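Local coordinates for protein beta-galactosidase (Geobacillus stearothermophilus, PDB 4OIF) that probably hydrolyses terminal non-reducing beta-D-galactose residues from beta-D-galactosides, as a zinc-binding, homotrimeric enzyme of glycoside hydrolase family 42, at residues Thr7-Ala12 with Gln315-Leu320; Ile15-Asp20 with Ser43-Phe48; Thr254-Asp259 with Leu269-Phe274; Ser402-Thr407 with Gln631-Pro636; Arg409-Ala414 with Pro455-Thr460. One frame throughout, in Å; residues are numbered along the deposited sequence.

Contact 1: Thr7-Ala12 with Gln315-Leu320; sequences TYTTQA and QQPFLL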
# COMPACT_ATOMS: atom_id res chain seq x y z
N THR A 7 -25.74 39.09 -16.12
CA THR A 7 -26.58 37.93 -16.34
C THR A 7 -26.80 37.25 -14.99
O THR A 7 -25.90 36.60 -14.45
CB THR A 7 -25.95 36.96 -17.35
OG1 THR A 7 -24.71 36.47 -16.84
CG2 THR A 7 -25.68 37.67 -18.69
N TYR A 8 -28.00 37.42 -14.44
CA TYR A 8 -28.31 36.90 -13.10
C TYR A 8 -28.68 35.42 -13.13
O TYR A 8 -29.47 34.98 -13.97
CB TYR A 8 -29.44 37.72 -12.48
CG TYR A 8 -29.10 39.18 -12.24
CD1 TYR A 8 -28.69 39.62 -10.99
CD2 TYR A 8 -29.20 40.11 -13.27
CE1 TYR A 8 -28.39 40.95 -10.77
CE2 TYR A 8 -28.90 41.44 -13.06
CZ TYR A 8 -28.49 41.86 -11.80
OH TYR A 8 -28.19 43.19 -11.59
N THR A 9 -28.10 34.65 -12.22
CA THR A 9 -28.33 33.21 -12.22
C THR A 9 -29.50 32.84 -11.31
O THR A 9 -30.11 31.78 -11.48
CB THR A 9 -27.06 32.41 -11.82
OG1 THR A 9 -26.59 32.85 -10.53
CG2 THR A 9 -25.95 32.60 -12.85
N THR A 10 -29.81 33.70 -10.34
CA THR A 10 -30.98 33.51 -9.49
C THR A 10 -31.75 34.81 -9.37
O THR A 10 -31.34 35.84 -9.90
CB THR A 10 -30.64 33.03 -8.06
OG1 THR A 10 -30.42 34.16 -7.21
CG2 THR A 10 -29.42 32.16 -8.06
N GLN A 11 -32.87 34.74 -8.65
CA GLN A 11 -33.74 35.88 -8.41
C GLN A 11 -33.12 36.86 -7.40
O GLN A 11 -33.67 37.93 -7.14
CB GLN A 11 -35.11 35.40 -7.91
CG GLN A 11 -36.26 36.32 -8.24
CD GLN A 11 -36.64 36.26 -9.71
OE1 GLN A 11 -36.26 35.33 -10.43
NE2 GLN A 11 -37.40 37.26 -10.17
N ALA A 12 -31.98 36.48 -6.82
CA ALA A 12 -31.35 37.30 -5.79
C ALA A 12 -30.50 38.41 -6.38
O ALA A 12 -29.68 38.17 -7.27
CB ALA A 12 -30.51 36.43 -4.88
N GLN A 315 -20.34 30.01 -19.05
CA GLN A 315 -19.98 31.38 -19.40
C GLN A 315 -20.89 32.40 -18.72
O GLN A 315 -21.43 33.31 -19.36
CB GLN A 315 -19.99 31.55 -20.92
CG GLN A 315 -18.83 30.85 -21.64
CD GLN A 315 -17.51 31.63 -21.59
OE1 GLN A 315 -17.22 32.45 -22.47
NE2 GLN A 315 -16.73 31.39 -20.55
N GLN A 316 -21.08 32.21 -17.42
CA GLN A 316 -21.95 33.04 -16.60
C GLN A 316 -21.45 32.91 -15.15
O GLN A 316 -20.59 32.08 -14.87
CB GLN A 316 -23.40 32.58 -16.73
CG GLN A 316 -23.62 31.18 -16.17
CD GLN A 316 -25.06 30.71 -16.22
OE1 GLN A 316 -25.92 31.30 -16.89
NE2 GLN A 316 -25.34 29.62 -15.50
N PRO A 317 -21.96 33.74 -14.22
CA PRO A 317 -21.48 33.54 -12.85
C PRO A 317 -21.79 32.13 -12.31
O PRO A 317 -22.79 31.53 -12.71
CB PRO A 317 -22.25 34.60 -12.06
CG PRO A 317 -22.63 35.63 -13.05
CD PRO A 317 -22.87 34.89 -14.33
N PHE A 318 -20.93 31.61 -11.44
CA PHE A 318 -21.19 30.33 -10.81
C PHE A 318 -21.51 30.53 -9.33
O PHE A 318 -21.41 31.63 -8.81
CB PHE A 318 -20.00 29.38 -10.98
CG PHE A 318 -18.79 29.75 -10.15
CD1 PHE A 318 -17.81 30.60 -10.66
CD2 PHE A 318 -18.62 29.22 -8.87
CE1 PHE A 318 -16.70 30.94 -9.91
CE2 PHE A 318 -17.50 29.56 -8.10
CZ PHE A 318 -16.54 30.42 -8.63
N LEU A 319 -21.91 29.47 -8.65
CA LEU A 319 -22.22 29.58 -7.24
C LEU A 319 -21.32 28.65 -6.43
O LEU A 319 -21.33 27.44 -6.60
CB LEU A 319 -23.71 29.29 -7.00
CG LEU A 319 -24.69 30.30 -7.61
CD1 LEU A 319 -26.12 29.77 -7.67
CD2 LEU A 319 -24.65 31.65 -6.90
N LEU A 320 -20.52 29.24 -5.55
CA LEU A 320 -19.82 28.44 -4.56
C LEU A 320 -20.87 27.86 -3.64
O LEU A 320 -21.54 28.60 -2.92
CB LEU A 320 -18.80 29.26 -3.79
CG LEU A 320 -18.02 28.47 -2.74
CD1 LEU A 320 -17.24 27.37 -3.43
CD2 LEU A 320 -17.10 29.38 -1.94

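Contact 2: Ile15-Asp20 with Ser43-Phe48; sequences ILHGGD and SHTNTF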
# COMPACT_ATOMS: atom_id res chain seq x y z
N ILE A 15 -25.31 38.87 -3.09
CA ILE A 15 -24.43 37.71 -3.04
C ILE A 15 -24.88 36.79 -1.92
O ILE A 15 -24.93 37.20 -0.76
CB ILE A 15 -22.96 38.12 -2.86
CG1 ILE A 15 -22.37 38.53 -4.20
CG2 ILE A 15 -22.17 36.96 -2.28
CD1 ILE A 15 -21.45 39.73 -4.13
N LEU A 16 -25.23 35.56 -2.27
CA LEU A 16 -25.71 34.60 -1.30
C LEU A 16 -24.64 34.37 -0.25
O LEU A 16 -23.48 34.22 -0.58
CB LEU A 16 -26.08 33.27 -1.96
CG LEU A 16 -26.73 33.36 -3.34
CD1 LEU A 16 -27.08 31.97 -3.83
CD2 LEU A 16 -27.96 34.27 -3.32
N HIS A 17 -25.03 34.35 1.02
CA HIS A 17 -24.09 34.03 2.07
C HIS A 17 -24.77 33.11 3.07
O HIS A 17 -25.83 33.44 3.59
CB HIS A 17 -23.58 35.30 2.76
CG HIS A 17 -22.51 35.05 3.77
ND1 HIS A 17 -22.48 35.69 4.99
CD2 HIS A 17 -21.42 34.25 3.74
CE1 HIS A 17 -21.42 35.28 5.67
NE2 HIS A 17 -20.76 34.41 4.93
N GLY A 18 -24.19 31.95 3.31
CA GLY A 18 -24.81 31.02 4.24
C GLY A 18 -24.30 29.63 3.95
O GLY A 18 -23.10 29.46 3.83
N GLY A 19 -25.20 28.66 3.81
CA GLY A 19 -24.78 27.30 3.49
C GLY A 19 -25.71 26.18 3.96
O GLY A 19 -26.88 26.39 4.27
N ASP A 20 -25.17 24.96 3.98
CA ASP A 20 -25.97 23.81 4.38
C ASP A 20 -26.50 23.97 5.80
O ASP A 20 -25.74 24.23 6.75
CB ASP A 20 -25.15 22.52 4.27
CG ASP A 20 -24.93 22.09 2.82
OD1 ASP A 20 -24.84 22.96 1.93
OD2 ASP A 20 -24.87 20.87 2.58
N SER A 43 -24.40 36.73 11.96
CA SER A 43 -23.34 36.35 11.02
C SER A 43 -23.57 36.92 9.62
O SER A 43 -22.76 36.72 8.72
CB SER A 43 -23.22 34.82 10.94
OG SER A 43 -24.46 34.23 10.58
N HIS A 44 -24.68 37.64 9.47
CA HIS A 44 -25.09 38.21 8.19
C HIS A 44 -25.11 37.13 7.12
O HIS A 44 -24.53 37.27 6.04
CB HIS A 44 -24.18 39.36 7.78
CG HIS A 44 -23.91 40.34 8.88
ND1 HIS A 44 -24.63 41.50 9.03
CD2 HIS A 44 -23.00 40.32 9.89
CE1 HIS A 44 -24.18 42.16 10.09
NE2 HIS A 44 -23.19 41.47 10.62
N THR A 45 -25.79 36.04 7.44
CA THR A 45 -26.07 35.01 6.47
C THR A 45 -27.53 35.08 6.06
O THR A 45 -28.38 35.42 6.87
CB THR A 45 -25.76 33.64 7.04
OG1 THR A 45 -26.27 33.57 8.38
CG2 THR A 45 -24.26 33.43 7.05
N ASN A 46 -27.82 34.74 4.80
CA ASN A 46 -29.15 34.95 4.24
C ASN A 46 -29.69 33.76 3.44
O ASN A 46 -30.89 33.69 3.13
CB ASN A 46 -29.12 36.19 3.34
CG ASN A 46 -27.98 36.16 2.32
OD1 ASN A 46 -27.79 35.17 1.62
ND2 ASN A 46 -27.22 37.24 2.25
N THR A 47 -28.82 32.83 3.09
CA THR A 47 -29.22 31.74 2.20
C THR A 47 -28.79 30.40 2.78
O THR A 47 -27.64 30.23 3.19
CB THR A 47 -28.62 31.94 0.81
OG1 THR A 47 -29.02 33.22 0.31
CG2 THR A 47 -29.12 30.85 -0.15
N PHE A 48 -29.73 29.46 2.82
CA PHE A 48 -29.44 28.17 3.44
C PHE A 48 -29.95 26.99 2.63
O PHE A 48 -31.10 26.96 2.19
CB PHE A 48 -30.01 28.14 4.87
CG PHE A 48 -29.55 29.30 5.70
CD1 PHE A 48 -28.32 29.28 6.34
CD2 PHE A 48 -30.33 30.45 5.80
CE1 PHE A 48 -27.89 30.36 7.08
CE2 PHE A 48 -29.90 31.54 6.54
CZ PHE A 48 -28.68 31.50 7.17

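Contact 3: Thr254-Asp259 with Leu269-Phe274; sequences TNFMAD and LDYSKF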
# COMPACT_ATOMS: atom_id res chain seq x y z
N THR A 254 -26.66 21.33 -9.36
CA THR A 254 -26.13 20.25 -8.52
C THR A 254 -24.66 20.57 -8.19
O THR A 254 -23.96 21.17 -9.01
CB THR A 254 -26.28 18.86 -9.21
OG1 THR A 254 -25.86 17.83 -8.31
CG2 THR A 254 -25.47 18.78 -10.50
N ASN A 255 -24.19 20.22 -6.99
CA ASN A 255 -22.85 20.66 -6.61
C ASN A 255 -21.73 19.75 -7.13
O ASN A 255 -21.74 18.53 -6.98
CB ASN A 255 -22.74 20.84 -5.08
CG ASN A 255 -23.37 19.71 -4.26
OD1 ASN A 255 -24.26 18.97 -4.73
ND2 ASN A 255 -22.92 19.59 -3.01
N PHE A 256 -20.76 20.40 -7.79
CA PHE A 256 -19.59 19.75 -8.38
C PHE A 256 -18.44 19.67 -7.38
O PHE A 256 -18.41 20.40 -6.38
CB PHE A 256 -19.12 20.52 -9.62
CG PHE A 256 -20.00 20.34 -10.84
CD1 PHE A 256 -21.10 19.51 -10.82
CD2 PHE A 256 -19.69 21.01 -12.03
CE1 PHE A 256 -21.90 19.35 -11.95
CE2 PHE A 256 -20.49 20.86 -13.16
CZ PHE A 256 -21.59 20.03 -13.12
N MET A 257 -17.48 18.81 -7.68
CA MET A 257 -16.31 18.62 -6.81
C MET A 257 -15.00 18.89 -7.55
O MET A 257 -14.96 19.01 -8.78
CB MET A 257 -16.27 17.20 -6.24
CG MET A 257 -17.44 16.84 -5.35
SD MET A 257 -17.72 15.05 -5.23
CE MET A 257 -18.39 14.70 -6.84
N ALA A 258 -13.92 18.99 -6.77
CA ALA A 258 -12.57 18.88 -7.29
C ALA A 258 -12.01 17.58 -6.74
O ALA A 258 -12.52 17.07 -5.74
CB ALA A 258 -11.72 20.07 -6.88
N ASP A 259 -10.98 17.02 -7.37
CA ASP A 259 -10.39 15.79 -6.86
C ASP A 259 -9.11 16.03 -6.09
O ASP A 259 -8.21 16.77 -6.53
CB ASP A 259 -10.14 14.79 -7.98
CG ASP A 259 -11.31 13.86 -8.18
OD1 ASP A 259 -12.23 13.92 -7.33
OD2 ASP A 259 -11.32 13.08 -9.16
N LEU A 269 -16.96 12.12 -13.27
CA LEU A 269 -18.05 12.48 -14.18
C LEU A 269 -17.59 13.55 -15.16
O LEU A 269 -16.77 14.40 -14.83
CB LEU A 269 -19.25 13.00 -13.39
CG LEU A 269 -20.03 12.02 -12.51
CD1 LEU A 269 -21.02 12.77 -11.64
CD2 LEU A 269 -20.73 10.98 -13.37
N ASP A 270 -18.10 13.48 -16.38
CA ASP A 270 -17.78 14.50 -17.38
C ASP A 270 -18.67 15.73 -17.16
O ASP A 270 -19.81 15.79 -17.63
CB ASP A 270 -17.95 13.93 -18.78
CG ASP A 270 -17.41 14.85 -19.85
OD1 ASP A 270 -17.07 16.01 -19.53
OD2 ASP A 270 -17.33 14.42 -21.01
N TYR A 271 -18.15 16.72 -16.45
CA TYR A 271 -18.94 17.90 -16.13
C TYR A 271 -19.22 18.78 -17.35
O TYR A 271 -20.14 19.59 -17.33
CB TYR A 271 -18.24 18.74 -15.06
CG TYR A 271 -18.32 18.19 -13.67
CD1 TYR A 271 -19.34 17.32 -13.30
CD2 TYR A 271 -17.37 18.54 -12.71
CE1 TYR A 271 -19.42 16.81 -12.02
CE2 TYR A 271 -17.44 18.04 -11.44
CZ TYR A 271 -18.46 17.18 -11.10
OH TYR A 271 -18.53 16.69 -9.81
N SER A 272 -18.42 18.62 -18.41
CA SER A 272 -18.64 19.44 -19.60
C SER A 272 -19.94 19.02 -20.26
O SER A 272 -20.57 19.79 -20.98
CB SER A 272 -17.47 19.33 -20.58
OG SER A 272 -17.50 18.11 -21.28
N LYS A 273 -20.35 17.79 -19.98
CA LYS A 273 -21.60 17.23 -20.48
C LYS A 273 -22.74 17.51 -19.51
O LYS A 273 -23.88 17.72 -19.94
CB LYS A 273 -21.44 15.71 -20.70
CG LYS A 273 -22.35 15.11 -21.76
CD LYS A 273 -22.11 13.62 -21.91
CE LYS A 273 -22.77 13.07 -23.16
NZ LYS A 273 -24.21 13.46 -23.22
N PHE A 274 -22.43 17.50 -18.22
CA PHE A 274 -23.46 17.63 -17.18
C PHE A 274 -23.94 19.09 -17.15
O PHE A 274 -25.12 19.38 -16.92
CB PHE A 274 -22.92 17.20 -15.80
CG PHE A 274 -23.98 16.73 -14.82
CD1 PHE A 274 -23.80 15.58 -14.08
CD2 PHE A 274 -25.20 17.39 -14.72
CE1 PHE A 274 -24.77 15.14 -13.19
CE2 PHE A 274 -26.18 16.95 -13.84
CZ PHE A 274 -25.97 15.82 -13.08

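Contact 4: Ser402-Thr407 with Gln631-Pro636; sequences SGIVGT and QARQAP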
# COMPACT_ATOMS: atom_id res chain seq x y z
N SER A 402 -23.38 44.04 -3.84
CA SER A 402 -24.47 43.55 -4.67
C SER A 402 -24.33 43.93 -6.15
O SER A 402 -24.97 43.32 -7.00
CB SER A 402 -25.80 44.07 -4.14
OG SER A 402 -25.79 45.47 -4.06
N GLY A 403 -23.50 44.91 -6.45
CA GLY A 403 -23.29 45.34 -7.82
C GLY A 403 -22.47 44.35 -8.63
O GLY A 403 -22.50 44.33 -9.86
N ILE A 404 -21.73 43.50 -7.92
CA ILE A 404 -20.93 42.49 -8.56
C ILE A 404 -21.82 41.33 -9.04
O ILE A 404 -21.51 40.63 -10.03
CB ILE A 404 -19.83 42.01 -7.61
CG1 ILE A 404 -18.97 43.20 -7.19
CG2 ILE A 404 -18.98 40.93 -8.25
CD1 ILE A 404 -18.17 42.98 -5.91
N VAL A 405 -22.95 41.15 -8.37
CA VAL A 405 -23.89 40.08 -8.71
C VAL A 405 -24.28 40.10 -10.19
O VAL A 405 -24.74 41.12 -10.71
CB VAL A 405 -25.17 40.15 -7.85
CG1 VAL A 405 -26.18 39.10 -8.32
CG2 VAL A 405 -24.82 39.95 -6.39
N GLY A 406 -24.06 38.98 -10.86
CA GLY A 406 -24.41 38.85 -12.26
C GLY A 406 -23.39 39.39 -13.23
O GLY A 406 -23.55 39.23 -14.44
N THR A 407 -22.34 40.04 -12.73
CA THR A 407 -21.29 40.51 -13.63
C THR A 407 -20.46 39.35 -14.18
O THR A 407 -20.17 38.37 -13.47
CB THR A 407 -20.33 41.51 -12.95
OG1 THR A 407 -19.76 40.90 -11.78
CG2 THR A 407 -21.07 42.79 -12.57
N GLN A 631 -7.64 40.21 -9.74
CA GLN A 631 -8.64 39.60 -10.61
C GLN A 631 -9.87 40.48 -10.66
O GLN A 631 -10.22 41.08 -9.67
CB GLN A 631 -9.03 38.21 -10.11
CG GLN A 631 -7.96 37.14 -10.30
CD GLN A 631 -7.73 36.82 -11.76
OE1 GLN A 631 -8.65 36.88 -12.59
NE2 GLN A 631 -6.48 36.49 -12.09
N ALA A 632 -10.55 40.53 -11.81
CA ALA A 632 -11.65 41.47 -11.96
C ALA A 632 -12.96 40.89 -12.53
O ALA A 632 -12.97 39.88 -13.24
CB ALA A 632 -11.21 42.62 -12.83
N ARG A 633 -14.06 41.56 -12.21
CA ARG A 633 -15.32 41.31 -12.89
C ARG A 633 -15.79 42.61 -13.51
O ARG A 633 -15.51 43.68 -13.01
CB ARG A 633 -16.35 40.74 -11.93
CG ARG A 633 -15.95 39.34 -11.48
CD ARG A 633 -16.89 38.77 -10.48
NE ARG A 633 -18.20 38.50 -11.06
CZ ARG A 633 -19.16 37.89 -10.39
NH1 ARG A 633 -18.93 37.49 -9.15
NH2 ARG A 633 -20.34 37.68 -10.96
N GLN A 634 -16.49 42.52 -14.63
CA GLN A 634 -16.79 43.72 -15.39
C GLN A 634 -18.28 43.93 -15.54
O GLN A 634 -19.01 43.05 -16.00
CB GLN A 634 -16.12 43.63 -16.76
CG GLN A 634 -14.66 43.22 -16.68
CD GLN A 634 -13.88 43.53 -17.94
OE1 GLN A 634 -13.72 42.69 -18.82
NE2 GLN A 634 -13.37 44.75 -18.02
N ALA A 635 -18.73 45.12 -15.14
CA ALA A 635 -20.11 45.55 -15.31
C ALA A 635 -20.19 46.50 -16.51
O ALA A 635 -19.16 46.93 -17.02
CB ALA A 635 -20.61 46.22 -14.04
N PRO A 636 -21.41 46.81 -16.99
CA PRO A 636 -21.48 47.76 -18.10
C PRO A 636 -20.84 49.10 -17.74
O PRO A 636 -20.05 49.64 -18.51
CB PRO A 636 -22.98 47.92 -18.33
CG PRO A 636 -23.59 46.68 -17.80
CD PRO A 636 -22.74 46.28 -16.63

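Contact 5: Arg409-Ala414 with Pro455-Thr460; sequences RPAEVA and PVDVIT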
# COMPACT_ATOMS: atom_id res chain seq x y z
N ARG A 409 -16.93 38.25 -16.93
CA ARG A 409 -15.52 38.59 -17.01
C ARG A 409 -14.84 37.92 -18.19
O ARG A 409 -14.12 36.93 -18.04
CB ARG A 409 -14.79 38.21 -15.73
CG ARG A 409 -15.25 36.92 -15.07
CD ARG A 409 -14.25 36.48 -14.03
NE ARG A 409 -13.01 36.06 -14.67
CZ ARG A 409 -11.82 36.05 -14.08
NH1 ARG A 409 -11.71 36.45 -12.82
NH2 ARG A 409 -10.75 35.64 -14.74
N PRO A 410 -15.06 38.48 -19.39
CA PRO A 410 -14.58 37.89 -20.63
C PRO A 410 -13.07 37.80 -20.65
O PRO A 410 -12.38 38.70 -20.16
CB PRO A 410 -15.10 38.85 -21.71
CG PRO A 410 -16.21 39.61 -21.05
CD PRO A 410 -15.75 39.76 -19.63
N ALA A 411 -12.56 36.71 -21.20
CA ALA A 411 -11.12 36.51 -21.27
C ALA A 411 -10.70 36.40 -22.73
O ALA A 411 -11.47 35.92 -23.56
CB ALA A 411 -10.72 35.25 -20.48
N GLU A 412 -9.49 36.85 -23.03
CA GLU A 412 -8.92 36.70 -24.37
C GLU A 412 -8.04 35.46 -24.47
O GLU A 412 -7.50 35.17 -25.53
CB GLU A 412 -8.10 37.92 -24.73
CG GLU A 412 -8.88 39.20 -24.65
CD GLU A 412 -8.04 40.39 -25.00
OE1 GLU A 412 -7.12 40.70 -24.22
OE2 GLU A 412 -8.29 40.99 -26.06
N VAL A 413 -7.91 34.77 -23.34
CA VAL A 413 -7.06 33.59 -23.26
C VAL A 413 -7.86 32.40 -22.77
O VAL A 413 -8.59 32.49 -21.78
CB VAL A 413 -5.84 33.81 -22.33
CG1 VAL A 413 -4.93 32.60 -22.36
CG2 VAL A 413 -5.07 35.04 -22.76
N ALA A 414 -7.71 31.29 -23.49
CA ALA A 414 -8.40 30.07 -23.14
C ALA A 414 -7.41 28.94 -22.96
O ALA A 414 -6.45 28.84 -23.72
CB ALA A 414 -9.44 29.73 -24.20
N PRO A 455 -6.91 37.63 -17.44
CA PRO A 455 -8.10 36.79 -17.30
C PRO A 455 -7.98 35.55 -18.18
O PRO A 455 -7.47 35.65 -19.29
CB PRO A 455 -9.25 37.71 -17.77
CG PRO A 455 -8.70 39.09 -17.66
CD PRO A 455 -7.23 38.96 -17.97
N VAL A 456 -8.40 34.41 -17.66
CA VAL A 456 -8.35 33.16 -18.41
C VAL A 456 -9.65 32.40 -18.26
O VAL A 456 -10.20 32.28 -17.16
CB VAL A 456 -7.16 32.27 -17.95
CG1 VAL A 456 -7.22 30.91 -18.65
CG2 VAL A 456 -5.85 32.95 -18.24
N ASP A 457 -10.18 31.92 -19.38
CA ASP A 457 -11.23 30.92 -19.38
C ASP A 457 -10.58 29.55 -19.50
O ASP A 457 -9.71 29.35 -20.36
CB ASP A 457 -12.21 31.13 -20.53
CG ASP A 457 -13.25 32.21 -20.25
OD1 ASP A 457 -13.17 32.89 -19.21
OD2 ASP A 457 -14.14 32.38 -21.09
N VAL A 458 -10.97 28.60 -18.66
CA VAL A 458 -10.57 27.21 -18.89
C VAL A 458 -11.76 26.50 -19.50
O VAL A 458 -12.74 26.24 -18.83
CB VAL A 458 -10.12 26.51 -17.60
CG1 VAL A 458 -9.75 25.06 -17.88
CG2 VAL A 458 -8.93 27.24 -17.00
N ILE A 459 -11.66 26.22 -20.80
CA ILE A 459 -12.79 25.75 -21.60
C ILE A 459 -12.72 24.28 -21.97
O ILE A 459 -11.73 23.60 -21.70
CB ILE A 459 -12.90 26.54 -22.91
CG1 ILE A 459 -11.68 26.25 -23.79
CG2 ILE A 459 -13.10 28.05 -22.62
CD1 ILE A 459 -11.72 26.92 -25.13
N THR A 460 -13.79 23.81 -22.59
CA THR A 460 -13.88 22.46 -23.12
C THR A 460 -14.10 22.55 -24.62
O THR A 460 -14.30 23.64 -25.14
CB THR A 460 -15.02 21.68 -22.47
OG1 THR A 460 -16.28 22.22 -22.91
CG2 THR A 460 -14.93 21.80 -20.97
O HOH W 1 -8.36 34.16 -14.66
O HOH W 2 -12.22 35.31 -17.33
O HOH W 3 -14.49 34.94 -21.88
O HOH W 4 -7.94 37.65 -21.26

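Contact 1: Thr7-Ala12 with Gln315-Leu320
Thr7 and Thr9 lean against Pro317 where the N-terminal segment passes the entry to strand 319-322 of the TIM barrel. The contact is made by van der Waals packing, while the hydroxyl of Thr7 and the amide of Gln316 are bonded to residues outside the two segments. Around the proline, Thr7 meets the ring with two oxygens: its carbonyl O and its OG1 both lie 3.5 Å from Pro317 CD. Thr7 OG1 is hydrogen-bonded to Asn408, which fixes its rotation beside the ring. Thr9 turns its methyl inward, CG2 coming within 3.3 Å of Pro317 O. That same Thr9 CG2 also rests 4.0 Å from Gln316 CD, on the side-chain amide whose NE2 is bonded to Asp279 O.

The packing on Leu319 is looser and lies further along both segments. Thr10 CG2 makes the apolar contact, 4.1 Å from Leu319 CD1, and Thr9 OG1 stands near the same methyl. Leu319 is buried, with Met152 of a nearby barrel strand beside it. Thr10 divides its two branches between tasks: with chi1 at 89° the methyl faces Leu319, and the hydroxyl turns back to its own chain. There it closes an ST turn, Thr10 OG1 accepting from Ala12 N at 2.8 Å.

Contact 2: Ile15-Asp20 with Ser43-Phe48
His17 reaches across to the chain at His44-Thr47 within the first beta-alpha-beta unit of the TIM barrel, in which strand 16-21 and strand 47-50 run parallel and helix 30-42 joins them. CG stands trans to the backbone N (chi1 -175°), sending the ring toward the end of that helix. His17 CB already lies 3.9 Å from His44 O; CG is near the same oxygen and also within van der Waals range of Thr45 CG2. ND1 then donates to His44 O at 2.8 Å, the acceptor lying almost in the ring plane although the donor sits above the plane of the carbonyl. His44 is where the helix ends in a Schellman motif, so the imidazole grips the chain as it leaves the helix. Next along the rim, CE1 faces Ser43 O at 3.6 Å. Over one ring face lies Thr45 CG2, a CH-pi contact 3.8 Å from the centroid, and the remaining nitrogen, NE2, is bonded to Tyr359.

The backbone of His17 is bonded across the contact as well. Its N-H points nearly straight (174°) at Asn46 OD1, which also accepts from Thr47 OG1, while its carbonyl O receives both Asn46 N and Thr47 N. Where the strands pair, Gly18 and Gly19 have backbone angles that would jam a CB against the preceding carbonyl; at Gly18 a CB would also collide with Thr47 O. The close approach ends with Gly19 N bonded to Thr47 O at 3.0 Å, and with the CA-H of Phe48 directed at Gly19 O.

Contact 3: Thr254-Asp259 with Leu269-Phe274
The rings of Phe256 and Tyr271 lie flat on each other, a face-to-face stack with centroids 3.5 Å apart and planes only 1° from parallel. This is the tight part of the contact, joining strand 252-259 of the TIM barrel to the short helix 271-274 further along the chain. The two side chains run antiparallel to one another, which places Tyr271 OH beyond the phenyl ring, 3.5 Å from Phe256 CA. From there the hydroxyl accepts from Met257 N at 3.2 Å with an N-H...O angle of 153°. At the start of the helix, Asp270 is the N-cap, its OD1 taking both the OG and the N of Ser272.

Packing is looser toward Phe274. Phe256 CZ is 4.1 Å from Phe274 CB, and Thr254 CG2 makes an off-centre CH-pi contact with the Phe274 ring, 4.3 Å from its centroid. The Met257 side is the partly exposed one, though its chain bends so that Met257 CE still touches Tyr271 OH at 3.6 Å; its side chain touches Glu158, the predicted proton donor, and lies near a bound glycerol. A leucine in place of Tyr271 would probably leave Met257 N without its acceptor and Phe256 without its flat partner, free to tilt. The chemistry thus combines a broad apolar stack with one polar grip at its far end, which probably helps hold the strand backbone where it borders the probable active site.

Contact 4: Ser402-Thr407 with Gln631-Pro636
Arg633 turns its guanidinium edge-on to the carbonyl of Thr407. NH2 donates to Thr407 O at 2.6 Å, meeting a lone pair in the carbonyl plane while the oxygen lies close to the plane of the guanidinium; Arg633 NE adds a weak second bond to Thr407 O at 3.1 Å. The arginine chain bends at chi3 (67°) to swing this edge round. Ile404 packs against the same group, its CG2 3.6 Å from Arg633 NH1, while Ile404 O lies over one guanidinium face. Further along, Thr407 CG2 touches Ala635 CB at 3.8 Å.

What positions the carbonyl is a type II beta turn from Ile404 to Thr407, closed by Thr407 N bonding to Ile404 O at 2.9 Å. Gly406 takes the third position with positive phi, where a CB would press on the preceding carbonyl. In the next shell Asp355 receives both Arg633 NH2, as a salt bridge, and Gly406 N; Arg633 NH1 reaches the carbonyls of Ser354 and Ile350.

The contact joins the loop after helix 386-399 of the barrel domain to edge strand 628-634 of the C-terminal sheet. A methionine at Arg633 is likely to leave Asp355 without this countercharge and Thr407 O without its guanidinium donors. One cation thus serves carbonyls from separate parts of the chain, and the nearby carboxylate probably balances its charge in this buried interface.

Contact 5: Arg409-Ala414 with Pro455-Thr460
Ala411 CB nestles against Pro455 CB at 3.9 Å, opening a row of small apolar contacts that runs from the approach to strands 413-416 and 456-459 into the strands themselves. Val413 CB follows, 4.2 Å from Val456 CG2, and these two valines share a sheet face covered by helix 438-451. Ala414 CB meets Ile459 CD1 at 3.7 Å on the other face; chi1 of 66° carries the isoleucine chain toward the alanine. The strands run parallel at one margin of the mixed sheet of the trimerisation domain, with strand 456-459 outermost within the chain.

Between these residues, Asp457 N donates to Val413 O at 2.9 Å, almost straight along the C=O axis, and the CA-H of Ala414 points at Asp457 O. Ahead of the paired strands the backbones stay close but are linked through water. One molecule links Glu412 N to Pro455 O. Another takes Ala411 N and gives to Asp457 OD2 at 2.7 Å. A third accepts from Arg409 NE while donating to Arg409 O and Asp457 OD1, so the arginine and the aspartate, 5.5 Å apart from NE to OD1, meet through water. Each has further partners: Asp457 binds Arg311, Tyr468 and Gln315, and Arg409 NH1 reaches Ala351 O and Gln631 OE1. With Arg311 bridged to it and Arg409 close by, the buried carboxylate is likely to stay ionised, and water carries the polar link where the strands have not yet begun to pair.

From the N terminus, the chain first enters contact 1, whose return at 315-320 closes a loop around nearly the whole TIM barrel. Contacts 2 and 3 nest inside it, one after the other: the first joins two neighbouring barrel strands, the second ties a later strand to a short helix further on. Contact 4 opens once contact 1 has closed and spans the trimerisation domain, so that contact 5, inside that domain, is nested within it. Contacts 1, 4 and 5 meet one another where three domains converge, Thr7 N probably bonding to Gly406 O. Contact 2 packs on contact 1 (Leu16 on Leu319) and contact 4 (Ile15 on Val405); contacts 3 and 5 touch through Ser272 and Thr460.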